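Local coordinates for protein cell division GTPase FtsZ, diverged (Clostridium botulinum C, PDB 3V3T) that belongs to the tubulin/FtsZ family as a diverged member, related to the cytoskeletal proteins that typically assemble into filaments, at residues D21-I26 against E178-F183; V214-D219 against A229-E234; D223-L228 against I261-G266; A238-N243 against T285-Q290; G249-R254 against G274-K279. The protein carries 1 engineered substitution. All blocks are in the same frame, centred on the assembly; numbering follows the deposited sequence. Where two conformers were deposited one is given.

Interaction 1 of 5, residues D21-I26 against E178-F183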
# COMPACT_ATOMS: atom_id res chain seq x y z
N ASP A 21 11.24 -5.61 -1.73
CA ASP A 21 12.29 -6.28 -2.49
C ASP A 21 11.82 -6.53 -3.92
O ASP A 21 12.57 -6.34 -4.87
CB ASP A 21 12.62 -7.61 -1.82
CG ASP A 21 13.97 -8.15 -2.23
OD1 ASP A 21 14.85 -7.33 -2.57
OD2 ASP A 21 14.15 -9.38 -2.19
N THR A 22 10.57 -6.96 -4.07
CA THR A 22 10.02 -7.19 -5.41
C THR A 22 9.93 -5.88 -6.20
O THR A 22 10.34 -5.82 -7.35
CB THR A 22 8.62 -7.85 -5.34
OG1 THR A 22 8.77 -9.18 -4.85
CG2 THR A 22 7.97 -7.90 -6.72
N LEU A 23 9.39 -4.84 -5.57
CA LEU A 23 9.32 -3.54 -6.23
C LEU A 23 10.68 -3.06 -6.72
O LEU A 23 10.82 -2.62 -7.87
CB LEU A 23 8.68 -2.50 -5.31
CG LEU A 23 8.67 -1.05 -5.81
CD1 LEU A 23 8.07 -0.95 -7.21
CD2 LEU A 23 7.94 -0.14 -4.83
N LEU A 24 11.70 -3.15 -5.87
CA LEU A 24 13.03 -2.68 -6.24
C LEU A 24 13.63 -3.48 -7.41
O LEU A 24 14.46 -2.97 -8.15
CB LEU A 24 13.97 -2.68 -5.02
CG LEU A 24 13.68 -1.63 -3.94
CD1 LEU A 24 14.55 -1.86 -2.71
CD2 LEU A 24 13.91 -0.23 -4.50
N GLY A 25 13.19 -4.72 -7.57
CA GLY A 25 13.63 -5.55 -8.69
C GLY A 25 13.05 -5.07 -10.01
O GLY A 25 13.62 -5.31 -11.07
N ILE A 26 11.93 -4.37 -9.94
CA ILE A 26 11.28 -3.81 -11.13
C ILE A 26 11.86 -2.43 -11.41
O ILE A 26 12.03 -2.03 -12.56
CB ILE A 26 9.74 -3.71 -10.94
CG1 ILE A 26 9.10 -5.10 -11.01
CG2 ILE A 26 9.11 -2.83 -11.99
CD1 ILE A 26 7.59 -5.10 -10.78
N GLU A 178 2.24 -7.98 -8.64
CA GLU A 178 1.25 -7.12 -9.26
C GLU A 178 1.24 -5.74 -8.60
O GLU A 178 1.12 -4.72 -9.29
CB GLU A 178 -0.14 -7.74 -9.24
CG GLU A 178 -1.15 -6.92 -9.99
CD GLU A 178 -2.26 -7.75 -10.61
OE1 GLU A 178 -2.16 -9.01 -10.62
OE2 GLU A 178 -3.23 -7.12 -11.09
N PHE A 179 1.36 -5.70 -7.28
CA PHE A 179 1.38 -4.41 -6.61
C PHE A 179 2.57 -3.60 -7.06
O PHE A 179 2.45 -2.40 -7.33
CB PHE A 179 1.41 -4.50 -5.08
CG PHE A 179 1.58 -3.14 -4.43
CD1 PHE A 179 0.50 -2.26 -4.34
CD2 PHE A 179 2.82 -2.73 -3.96
CE1 PHE A 179 0.65 -1.00 -3.76
CE2 PHE A 179 2.98 -1.47 -3.37
CZ PHE A 179 1.90 -0.61 -3.27
N ALA A 180 3.72 -4.25 -7.14
CA ALA A 180 4.92 -3.56 -7.56
C ALA A 180 4.72 -2.97 -8.95
O ALA A 180 5.06 -1.82 -9.21
CB ALA A 180 6.10 -4.50 -7.54
N THR A 181 4.12 -3.76 -9.84
CA THR A 181 3.88 -3.29 -11.20
C THR A 181 2.91 -2.11 -11.19
O THR A 181 3.15 -1.09 -11.83
CB THR A 181 3.38 -4.42 -12.11
OG1 THR A 181 4.37 -5.45 -12.15
CG2 THR A 181 3.13 -3.93 -13.53
N LEU A 182 1.81 -2.24 -10.45
CA LEU A 182 0.80 -1.19 -10.46
C LEU A 182 1.37 0.10 -9.87
O LEU A 182 1.14 1.19 -10.38
CB LEU A 182 -0.45 -1.62 -9.70
CG LEU A 182 -1.28 -2.72 -10.37
CD1 LEU A 182 -2.38 -3.18 -9.43
CD2 LEU A 182 -1.88 -2.21 -11.67
N PHE A 183 2.11 -0.02 -8.79
CA PHE A 183 2.65 1.17 -8.15
C PHE A 183 3.69 1.86 -9.03
O PHE A 183 3.68 3.08 -9.19
CB PHE A 183 3.25 0.83 -6.79
CG PHE A 183 3.63 2.02 -6.01
CD1 PHE A 183 2.68 2.71 -5.28
CD2 PHE A 183 4.95 2.47 -5.99
CE1 PHE A 183 3.04 3.84 -4.54
CE2 PHE A 183 5.30 3.58 -5.26
CZ PHE A 183 4.34 4.27 -4.53
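The Phe183 ring takes Leu23 at a slant, neither squarely on a face nor at the rim: CD2 of Leu23 lies 4.1 Å from CD2 of Phe183. The neighbouring Phe179 ring has CB of Phe183 4.0 Å above one face, offset toward the rim, and it packs further on Tyr162 and Leu164 of strand 160-165. This is helix-on-helix packing between the GTPase domain and the central helix of a tubulin/FtsZ fold. Helix 14-26 follows strand 7-11, the first in the chain, and helix 172-187 corresponds by topology to the central helix that links the two domains in tubulin and FtsZ.

The axes of the two short segments come within 8.7 Å and are turned by 49° between their N-to-C directions. Ala180 is the point of closest backbone approach. The small CB of Ala180 fits against the other helix, 3.6 Å from CA of Leu23, with CG2 of Thr22 4.0 Å from it. CD1 of Leu23, with CG anti to the backbone N (chi1 173°), leans past CB of Ala180 toward the carbonyl O of the same residue. Thr22 and Thr181 spend their hydroxyls on their own helices, on the carbonyls of Asn18 and Lys177, and no hydrogen bond spans the contact. At the solvent end Ile26 stretches across Thr181 at about a right angle, its CD1 ending 3.5 Å from OG1 of Thr181 and 3.6 Å from CB of Ala180.

Interaction 2 of 5, residues V214-D219 against A229-E234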
# COMPACT_ATOMS: atom_id res chain seq x y z
N VAL A 214 -6.44 3.27 -4.61
CA VAL A 214 -6.58 2.04 -5.39
C VAL A 214 -6.04 2.30 -6.82
O VAL A 214 -6.33 3.34 -7.42
CB VAL A 214 -8.04 1.52 -5.42
CG1 VAL A 214 -8.23 0.47 -6.51
CG2 VAL A 214 -8.41 0.93 -4.07
N ILE A 215 -5.24 1.37 -7.34
CA ILE A 215 -4.67 1.51 -8.68
C ILE A 215 -5.28 0.43 -9.57
O ILE A 215 -5.25 -0.74 -9.20
CB ILE A 215 -3.13 1.33 -8.66
CG1 ILE A 215 -2.48 2.29 -7.66
CG2 ILE A 215 -2.53 1.51 -10.06
CD1 ILE A 215 -1.00 2.09 -7.46
N LEU A 216 -5.82 0.82 -10.72
CA LEU A 216 -6.42 -0.14 -11.65
C LEU A 216 -5.81 -0.06 -13.03
O LEU A 216 -5.58 1.03 -13.55
CB LEU A 216 -7.92 0.12 -11.80
CG LEU A 216 -8.75 0.09 -10.51
CD1 LEU A 216 -10.15 0.66 -10.78
CD2 LEU A 216 -8.84 -1.32 -9.96
N GLU A 217 -5.55 -1.21 -13.64
CA GLU A 217 -5.24 -1.25 -15.06
C GLU A 217 -6.28 -2.07 -15.83
O GLU A 217 -6.75 -3.10 -15.36
CB GLU A 217 -3.80 -1.73 -15.29
CG GLU A 217 -2.77 -0.69 -14.84
CD GLU A 217 -1.33 -1.13 -15.04
OE1 GLU A 217 -1.11 -2.22 -15.59
OE2 GLU A 217 -0.41 -0.39 -14.64
N PHE A 218 -6.64 -1.60 -17.02
CA PHE A 218 -7.70 -2.23 -17.78
C PHE A 218 -7.36 -2.41 -19.25
O PHE A 218 -6.48 -1.73 -19.78
CB PHE A 218 -9.01 -1.47 -17.63
CG PHE A 218 -8.99 -0.08 -18.21
CD1 PHE A 218 -9.49 0.16 -19.48
CD2 PHE A 218 -8.51 0.99 -17.46
CE1 PHE A 218 -9.48 1.45 -20.01
CE2 PHE A 218 -8.50 2.27 -17.97
CZ PHE A 218 -8.99 2.51 -19.26
N ASP A 219 -8.09 -3.33 -19.87
CA ASP A 219 -7.85 -3.73 -21.25
C ASP A 219 -8.21 -2.64 -22.25
O ASP A 219 -9.30 -2.07 -22.19
CB ASP A 219 -8.66 -4.99 -21.56
CG ASP A 219 -8.35 -5.57 -22.92
OD1 ASP A 219 -7.68 -4.88 -23.72
OD2 ASP A 219 -8.77 -6.71 -23.18
N ALA A 229 -14.77 -2.87 -14.82
CA ALA A 229 -15.50 -3.75 -13.92
C ALA A 229 -14.71 -5.03 -13.68
O ALA A 229 -14.58 -5.49 -12.55
CB ALA A 229 -16.88 -4.05 -14.47
N LYS A 230 -14.16 -5.61 -14.74
CA LYS A 230 -13.28 -6.77 -14.63
C LYS A 230 -12.08 -6.40 -13.75
O LYS A 230 -11.72 -7.13 -12.82
CB LYS A 230 -12.80 -7.17 -16.03
CG LYS A 230 -11.86 -8.36 -16.08
CD LYS A 230 -11.63 -8.79 -17.53
CE LYS A 230 -10.50 -9.80 -17.63
NZ LYS A 230 -10.80 -11.05 -16.88
N SER A 231 -11.49 -5.25 -14.03
CA SER A 231 -10.34 -4.78 -13.28
C SER A 231 -10.63 -4.66 -11.78
O SER A 231 -9.83 -5.12 -10.95
CB SER A 231 -9.86 -3.45 -13.86
OG SER A 231 -8.80 -2.94 -13.09
N LEU A 232 -11.76 -4.06 -11.42
CA LEU A 232 -12.15 -3.97 -10.01
C LEU A 232 -12.42 -5.35 -9.40
O LEU A 232 -11.97 -5.66 -8.30
CB LEU A 232 -13.39 -3.11 -9.84
CG LEU A 232 -13.23 -1.62 -9.59
CD1 LEU A 232 -14.62 -1.01 -9.66
CD2 LEU A 232 -12.56 -1.36 -8.23
N LYS A 233 -13.20 -6.17 -10.10
CA LYS A 233 -13.48 -7.49 -9.56
C LYS A 233 -12.20 -8.28 -9.27
O LYS A 233 -12.10 -8.98 -8.25
CB LYS A 233 -14.36 -8.26 -10.51
CG LYS A 233 -15.83 -7.92 -10.36
CD LYS A 233 -16.37 -8.35 -8.99
CE LYS A 233 -17.80 -7.86 -8.79
NZ LYS A 233 -18.39 -8.32 -7.51
N GLU A 234 -11.23 -8.18 -10.18
CA GLU A 234 -9.99 -8.93 -10.07
C GLU A 234 -8.93 -8.19 -9.26
O GLU A 234 -7.81 -8.68 -9.11
CB GLU A 234 -9.46 -9.27 -11.46
CG GLU A 234 -10.38 -10.22 -12.23
CD GLU A 234 -9.84 -10.61 -13.60
OE1 GLU A 234 -8.91 -9.94 -14.08
OE2 GLU A 234 -10.36 -11.59 -14.19
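Ser231 sits hard against the strand, with its OG 3.4 Å from CB of Leu216 and hydrogen-bonded to the backbone O of Glu217 at 3.1 Å. The torsion that sets OG anti to the backbone N (chi1 176°) carries the hydroxyl to the strand side of the helix. It reaches the carbonyl from above, 57° out of the plane. CD2 of Leu216 lies 3.5 Å from OG of Ser231. At the next residue of the helix, CD1 of Leu216 rests 4.0 Å from CG of Leu232, two branched ends meeting at a slant and extending the apolar seam.

Strand 211-217 leads through a short loop into helix 224-233, which folds back over one face of the sheet; the short segments of helix and strand run at 131° to each other. The chain then enters strand 247-252, parallel to strand 211-217 with strand 281-287 between them, which makes this the first half of a beta-alpha-beta crossover in the TubZ-like C-terminal domain.

Packing slackens toward Phe218, whose CB stands 4.3 Å from CB of Ser231 and whose ring leads away to Ile224, Ala227 and Leu228. The carboxylate of Glu217 lies on the other face of the sheet, near Asp185 and in a long, weak ion pair with Lys279. On the solvent side, Lys230 and Glu234 pair one helical turn apart, NZ of Lys230 meeting OE2 of Glu234 at 2.8 Å from above the carboxylate plane, without touching the strand.

Interaction 3 of 5, residues D223-L228 against I261-G266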
# COMPACT_ATOMS: atom_id res chain seq x y z
N ASP A 223 -15.39 -2.77 -24.13
CA ASP A 223 -16.08 -1.61 -23.61
C ASP A 223 -15.40 -1.13 -22.32
O ASP A 223 -15.04 -1.94 -21.46
CB ASP A 223 -17.55 -1.96 -23.37
CG ASP A 223 -18.31 -0.86 -22.67
OD1 ASP A 223 -19.05 -0.13 -23.36
OD2 ASP A 223 -18.19 -0.72 -21.43
N ILE A 224 -15.22 0.17 -22.18
CA ILE A 224 -14.44 0.69 -21.07
C ILE A 224 -15.09 0.43 -19.71
O ILE A 224 -14.39 0.16 -18.74
CB ILE A 224 -14.08 2.19 -21.26
CG1 ILE A 224 -13.12 2.64 -20.17
CG2 ILE A 224 -15.33 3.05 -21.25
CD1 ILE A 224 -12.56 4.00 -20.43
N GLN A 225 -16.42 0.48 -19.64
CA GLN A 225 -17.11 0.14 -18.40
C GLN A 225 -16.92 -1.34 -18.04
O GLN A 225 -16.72 -1.69 -16.87
CB GLN A 225 -18.60 0.48 -18.47
CG GLN A 225 -18.91 1.97 -18.53
CD GLN A 225 -20.41 2.26 -18.49
OE1 GLN A 225 -21.08 2.02 -17.48
NE2 GLN A 225 -20.94 2.79 -19.58
N VAL A 226 -16.98 -2.21 -19.04
CA VAL A 226 -16.78 -3.64 -18.82
C VAL A 226 -15.34 -3.94 -18.40
O VAL A 226 -15.11 -4.73 -17.48
CB VAL A 226 -17.16 -4.49 -20.08
CG1 VAL A 226 -16.92 -5.97 -19.84
CG2 VAL A 226 -18.60 -4.24 -20.47
N ALA A 227 -14.38 -3.32 -19.06
CA ALA A 227 -12.98 -3.56 -18.75
C ALA A 227 -12.64 -3.13 -17.32
O ALA A 227 -11.85 -3.78 -16.64
CB ALA A 227 -12.08 -2.84 -19.73
N LEU A 228 -13.22 -2.03 -16.86
CA LEU A 228 -12.91 -1.52 -15.53
C LEU A 228 -13.60 -2.36 -14.46
O LEU A 228 -13.09 -2.54 -13.35
CB LEU A 228 -13.30 -0.04 -15.40
CG LEU A 228 -12.18 0.87 -15.91
CD1 LEU A 228 -12.63 2.30 -16.06
CD2 LEU A 228 -11.00 0.76 -14.96
N ILE A 261 -15.58 6.16 -16.70
CA ILE A 261 -14.62 5.63 -15.74
C ILE A 261 -15.08 5.98 -14.34
O ILE A 261 -15.06 5.14 -13.45
CB ILE A 261 -13.20 6.19 -15.96
CG1 ILE A 261 -12.63 5.71 -17.30
CG2 ILE A 261 -12.27 5.82 -14.78
CD1 ILE A 261 -11.28 6.28 -17.63
N LYS A 262 -15.48 7.23 -14.15
CA LYS A 262 -15.99 7.69 -12.87
C LYS A 262 -17.23 6.88 -12.50
O LYS A 262 -17.48 6.59 -11.33
CB LYS A 262 -16.33 9.18 -12.95
CG LYS A 262 -15.12 10.08 -13.14
CD LYS A 262 -15.53 11.53 -13.37
CE LYS A 262 -14.31 12.42 -13.58
NZ LYS A 262 -14.65 13.82 -13.95
N SER A 263 -17.98 6.49 -13.51
CA SER A 263 -19.19 5.73 -13.30
C SER A 263 -18.88 4.39 -12.63
O SER A 263 -19.63 3.91 -11.77
CB SER A 263 -19.92 5.52 -14.63
OG SER A 263 -21.03 4.66 -14.47
N ILE A 264 -17.77 3.78 -13.02
CA ILE A 264 -17.44 2.47 -12.47
C ILE A 264 -16.55 2.58 -11.24
O ILE A 264 -16.69 1.80 -10.29
CB ILE A 264 -16.75 1.58 -13.51
CG1 ILE A 264 -17.67 1.36 -14.72
CG2 ILE A 264 -16.41 0.23 -12.91
CD1 ILE A 264 -18.81 0.43 -14.41
N VAL A 265 -15.63 3.54 -11.23
CA VAL A 265 -14.60 3.57 -10.21
C VAL A 265 -14.95 4.40 -8.98
O VAL A 265 -14.55 4.07 -7.87
CB VAL A 265 -13.25 4.07 -10.77
CG1 VAL A 265 -12.22 4.16 -9.65
CG2 VAL A 265 -12.77 3.12 -11.85
N GLY A 266 -15.70 5.47 -9.18
CA GLY A 266 -15.97 6.41 -8.11
C GLY A 266 -15.91 7.83 -8.65
O GLY A 266 -15.21 8.10 -9.63
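Ile261, the first of the row, touches two side chains of the other helix: its CG1 is 3.6 Å from CD1 of Ile224 and equally 3.6 Å from CD1 of Leu228. Ile224 meets it at about a right angle, its CG1 anti to the backbone N (chi1 -173°), which throws CD1 outward across the gap. Ser263 touches more lightly, its OG standing 4.0 Å from OE1 of Gln225. Ile264 meets two residues with its two branches. Its CG1 comes 4.0 Å from CB of Gln225, while its CG2 lies 4.0 Å from CB of Leu228. Val265 closes the row toward the sheet with CG2 4.3 Å from CD2 of Leu228, and Gly266 then takes a positive phi as the helix ends. No hydrogen bond crosses between the helices. At the start of helix 224-233, Asp223 acts as N-cap, accepting from the N of Val226 through its anti lone pair.

The segment axes lie 9.2 Å apart at 29°. Ile261 and Val265 also reach strands 247-252 and 281-287, so these are two neighbouring helices running the same way at a shallow angle on one face of the sheet, the layered alpha/beta architecture of the tubulin-like C-terminal domain.

Interaction 4 of 5, residues A238-N243 against T285-Q290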
# COMPACT_ATOMS: atom_id res chain seq x y z
N ALA A 238 -8.05 -4.37 -1.52
CA ALA A 238 -9.24 -4.71 -0.76
C ALA A 238 -10.46 -4.00 -1.33
O ALA A 238 -10.42 -2.81 -1.62
CB ALA A 238 -9.05 -4.34 0.69
N GLU A 239 -11.55 -4.73 -1.47
CA GLU A 239 -12.76 -4.17 -2.03
C GLU A 239 -13.30 -2.96 -1.25
O GLU A 239 -13.38 -2.99 -0.02
CB GLU A 239 -13.84 -5.24 -2.11
CG GLU A 239 -15.18 -4.72 -2.58
CD GLU A 239 -16.22 -5.81 -2.68
OE1 GLU A 239 -15.95 -6.93 -2.19
OE2 GLU A 239 -17.30 -5.56 -3.25
N TYR A 240 -13.71 -1.92 -1.97
CA TYR A 240 -14.36 -0.77 -1.34
C TYR A 240 -15.81 -0.65 -1.80
O TYR A 240 -16.13 -0.95 -2.94
CB TYR A 240 -13.58 0.53 -1.61
CG TYR A 240 -13.45 0.92 -3.07
CD1 TYR A 240 -14.38 1.77 -3.67
CD2 TYR A 240 -12.37 0.48 -3.84
CE1 TYR A 240 -14.25 2.16 -4.99
CE2 TYR A 240 -12.23 0.86 -5.17
CZ TYR A 240 -13.17 1.70 -5.74
OH TYR A 240 -13.04 2.09 -7.06
N THR A 241 -16.68 -0.20 -0.89
CA THR A 241 -18.12 -0.18 -1.17
C THR A 241 -18.67 1.22 -1.41
O THR A 241 -19.83 1.37 -1.80
CB THR A 241 -18.93 -0.85 -0.03
OG1 THR A 241 -18.41 -0.43 1.24
CG2 THR A 241 -18.85 -2.37 -0.13
N THR A 242 -17.84 2.24 -1.19
CA THR A 242 -18.29 3.61 -1.44
C THR A 242 -18.16 3.95 -2.92
O THR A 242 -17.64 3.15 -3.70
CB THR A 242 -17.49 4.62 -0.60
OG1 THR A 242 -16.09 4.40 -0.81
CG2 THR A 242 -17.80 4.46 0.86
N ASN A 243 -18.64 5.13 -3.29
CA ASN A 243 -18.67 5.57 -4.68
C ASN A 243 -18.02 6.92 -4.95
O ASN A 243 -18.22 7.52 -6.01
CB ASN A 243 -20.11 5.59 -5.20
CG ASN A 243 -20.48 4.31 -5.93
OD1 ASN A 243 -20.46 4.26 -7.16
ND2 ASN A 243 -20.80 3.27 -5.16
N THR A 285 -7.75 8.04 -5.35
CA THR A 285 -7.20 8.32 -4.02
C THR A 285 -8.24 9.00 -3.14
O THR A 285 -9.15 9.64 -3.63
CB THR A 285 -5.96 9.25 -4.12
OG1 THR A 285 -6.37 10.53 -4.61
CG2 THR A 285 -4.93 8.66 -5.08
N GLY A 286 -8.09 8.87 -1.83
CA GLY A 286 -9.02 9.49 -0.90
C GLY A 286 -10.29 8.68 -0.71
O GLY A 286 -11.30 9.20 -0.24
N ILE A 287 -10.25 7.40 -1.07
CA ILE A 287 -11.39 6.52 -0.87
C ILE A 287 -11.56 6.22 0.60
O ILE A 287 -10.58 5.97 1.31
CB ILE A 287 -11.19 5.19 -1.63
CG1 ILE A 287 -11.20 5.41 -3.14
CG2 ILE A 287 -12.26 4.18 -1.25
CD1 ILE A 287 -10.72 4.21 -3.95
N GLU A 288 -12.80 6.20 1.09
CA GLU A 288 -13.00 5.80 2.48
C GLU A 288 -12.31 4.46 2.71
O GLU A 288 -12.48 3.54 1.93
CB GLU A 288 -14.48 5.71 2.82
CG GLU A 288 -14.81 6.21 4.21
CD GLU A 288 -14.41 7.66 4.40
OE1 GLU A 288 -14.64 8.47 3.46
OE2 GLU A 288 -13.87 8.00 5.47
N PRO A 289 -11.52 4.35 3.79
CA PRO A 289 -10.83 3.11 4.16
C PRO A 289 -11.78 1.90 4.26
O PRO A 289 -12.87 2.01 4.82
CB PRO A 289 -10.22 3.44 5.53
CG PRO A 289 -10.06 4.95 5.49
CD PRO A 289 -11.23 5.46 4.72
N GLN A 290 -11.33 0.75 3.74
CA GLN A 290 -12.21 -0.40 3.50
C GLN A 290 -12.58 -1.18 4.77
O GLN A 290 -12.26 -2.37 4.91
CB GLN A 290 -11.59 -1.33 2.44
CG GLN A 290 -11.26 -0.61 1.09
CD GLN A 290 -9.82 -0.13 1.01
OE1 GLN A 290 -9.34 0.54 1.93
NE2 GLN A 290 -9.11 -0.48 -0.07
O HOH W 1 -14.84 2.45 1.06
O HOH W 2 -15.14 6.69 -0.58
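The odd feature is the fold of the Gln290 side chain, bent at chi2 to 95°, which wraps its carboxamide round to Ala238. NE2 of Gln290 donates to the backbone O of Ala238 at 3.1 Å with an N-H...acceptor angle of 154°, arriving tilted from the carbonyl plane. On the way CG of Gln290 passes 3.4 Å from the O of Glu239 and 3.7 Å from CB of Tyr240. The other end of the amide is held by Ser212 through OE1, so both polar atoms of this buried group have partners.

Tyr240 supplies the apolar half. With CG between the backbone N and the carbonyl carbon, its ring turns a face to Ile287, and CD1 of Ile287 stands 3.9 Å from the centroid of the Tyr240 ring, only 13° off the normal: a CH-pi contact. The phenol oxygen bonds to the O of Val265.

Farther along, Thr242 and Glu288 meet partly through water. One water lies 3.0 Å from OG1 of Thr242 and donates to the O of Glu288; a second accepts from the N of Glu288, but its approach to OG1 is too short to be trusted.

Segment 285-290 turns its corner at Gly286, where Gly286 and Ile287 both face Ser212 in a G1 beta bulge at the end of strand 281-287, before Gln290 takes the N-cap position of helix 291-306. The chemistry implies that an irregular loop is fastened to the end of strand 281-287 by one two-ended amide and a ring face, with water filling in at the exposed end.

Interaction 5 of 5, residues G249-R254 against G274-K279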
# COMPACT_ATOMS: atom_id res chain seq x y z
N GLY A 249 -6.48 9.93 -10.98
CA GLY A 249 -5.52 10.07 -12.05
C GLY A 249 -5.83 9.09 -13.17
O GLY A 249 -6.07 7.90 -12.92
N ILE A 250 -5.83 9.58 -14.40
CA ILE A 250 -6.18 8.75 -15.55
C ILE A 250 -5.14 8.89 -16.64
O ILE A 250 -4.94 9.97 -17.17
CB ILE A 250 -7.56 9.15 -16.12
CG1 ILE A 250 -8.66 8.91 -15.08
CG2 ILE A 250 -7.87 8.39 -17.40
CD1 ILE A 250 -9.98 9.53 -15.46
N SER A 251 -4.46 7.79 -16.97
CA SER A 251 -3.54 7.79 -18.11
C SER A 251 -3.85 6.62 -19.05
O SER A 251 -3.76 5.45 -18.66
CB SER A 251 -2.09 7.74 -17.64
OG SER A 251 -1.21 7.71 -18.75
N THR A 252 -4.19 6.94 -20.29
CA THR A 252 -4.71 5.96 -21.23
C THR A 252 -4.05 6.06 -22.60
O THR A 252 -3.61 7.13 -23.01
CB THR A 252 -6.22 6.16 -21.40
OG1 THR A 252 -6.48 7.53 -21.76
CG2 THR A 252 -6.93 5.86 -20.07
N THR A 253 -3.99 4.94 -23.31
CA THR A 253 -3.37 4.89 -24.62
C THR A 253 -4.15 5.66 -25.68
O THR A 253 -3.57 6.18 -26.64
CB THR A 253 -3.16 3.45 -25.11
OG1 THR A 253 -4.39 2.72 -25.00
CG2 THR A 253 -2.10 2.77 -24.27
N ARG A 254 -5.47 5.73 -25.51
CA ARG A 254 -6.32 6.48 -26.45
C ARG A 254 -7.20 7.47 -25.70
O ARG A 254 -7.20 7.50 -24.47
CB ARG A 254 -7.22 5.53 -27.25
CG ARG A 254 -6.69 4.11 -27.39
CD ARG A 254 -7.59 3.29 -28.31
NE ARG A 254 -7.14 1.91 -28.45
CZ ARG A 254 -7.45 1.11 -29.47
NH1 ARG A 254 -8.22 1.57 -30.45
NH2 ARG A 254 -6.99 -0.13 -29.52
N GLY A 274 -4.28 12.26 -18.61
CA GLY A 274 -3.15 12.26 -19.50
C GLY A 274 -3.12 11.04 -20.38
O GLY A 274 -4.04 10.21 -20.35
N TYR A 275 -2.06 10.92 -21.17
CA TYR A 275 -1.88 9.78 -22.05
C TYR A 275 -0.51 9.14 -21.87
O TYR A 275 0.41 9.75 -21.34
CB TYR A 275 -2.10 10.21 -23.51
CG TYR A 275 -3.46 10.83 -23.72
CD1 TYR A 275 -4.58 10.04 -23.95
CD2 TYR A 275 -3.63 12.21 -23.65
CE1 TYR A 275 -5.84 10.60 -24.12
CE2 TYR A 275 -4.87 12.78 -23.82
CZ TYR A 275 -5.98 11.98 -24.05
OH TYR A 275 -7.21 12.56 -24.23
N ASN A 276 -0.40 7.89 -22.30
CA ASN A 276 0.89 7.24 -22.38
C ASN A 276 0.85 6.21 -23.49
O ASN A 276 -0.21 5.94 -24.03
CB ASN A 276 1.29 6.60 -21.05
CG ASN A 276 0.53 5.33 -20.77
OD1 ASN A 276 1.05 4.23 -20.94
ND2 ASN A 276 -0.72 5.47 -20.33
N SER A 277 2.00 5.65 -23.82
CA SER A 277 2.11 4.79 -24.99
C SER A 277 1.86 3.32 -24.65
O SER A 277 1.73 2.50 -25.56
CB SER A 277 3.50 4.94 -25.61
OG SER A 277 4.51 4.85 -24.61
N LYS A 278 1.76 3.02 -23.36
CA LYS A 278 1.84 1.63 -22.91
C LYS A 278 0.57 1.03 -22.28
O LYS A 278 0.08 0.00 -22.75
CB LYS A 278 3.03 1.46 -21.95
CG LYS A 278 4.38 1.73 -22.61
CD LYS A 278 5.52 1.75 -21.60
CE LYS A 278 6.85 2.04 -22.29
NZ LYS A 278 8.00 2.08 -21.34
N LYS A 279 0.06 1.65 -21.23
CA LYS A 279 -1.02 1.03 -20.46
C LYS A 279 -2.21 1.95 -20.21
O LYS A 279 -2.14 3.15 -20.46
CB LYS A 279 -0.48 0.50 -19.12
CG LYS A 279 0.45 -0.69 -19.29
CD LYS A 279 0.90 -1.28 -17.97
CE LYS A 279 1.71 -2.54 -18.19
NZ LYS A 279 2.22 -3.08 -16.91
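Asn276 reaches back to Ser251 where two parallel strands run out. From CB of Asn276, 3.6 Å from OG of Ser251, the side chain rises through CG, held between the backbone N and the carbonyl carbon (chi1 75°), and its tip divides the work. ND2 of Asn276 donates to OG of Ser251 at 2.8 Å, a partner lying 29° out of the amide plane, and also to the O of Lys279 at 2.7 Å, close to that plane. OD1 takes two backbone donors: the N of Lys279 on a lone pair in the carbonyl plane, and the N of Lys278 from above it. These two bonds make an Asx turn and an Asx motif, and with ND2 occupied as well they should fix the amide's rotation.

Behind this, Gly274 N gives a 2.8 Å bond to the O of Ile250, and Thr252 N a longer one, 3.3 Å, to the O of Gly274. The Tyr275 ring presents its edge to two carbonyls: its CD1 is 3.2 Å from the O of Thr252, and its CE1 is 3.4 Å from the O of Arg254. That second oxygen also accepts from OG1 of Thr252. Lys279 points its NZ elsewhere, to a salt bridge with Asp185.

Strand 270-275 is the outermost on this side of the sheet, reached from strand 247-252 over helix 258-265: a classic beta-alpha-beta unit, closed by its two parallel strands.

Overall arrangement
Interaction 1 comes first along the chain, joining helices 14-26 and 172-187; the other four follow in the TubZ-like C-terminal region. Interactions 2 and 3 share helix 224-233, with centres about 9 Å apart, and their segments alternate in sequence. Interactions 2, 4 and 5 all reach the same mixed sheet, whose strands 211-217, 281-287, 247-252 and 270-275 lie side by side. Leu182 packs on Ile215 and Glu217, bringing interaction 1 against the opposite face of that sheet, while Thr181 touches Lys279 of interaction 5. Interactions 3 and 4, centres about 15 Å apart, touch through the tyrosine hydroxyl. Helix 172-187 thus meets both halves of the protein, consistent with the tubulin/FtsZ plan.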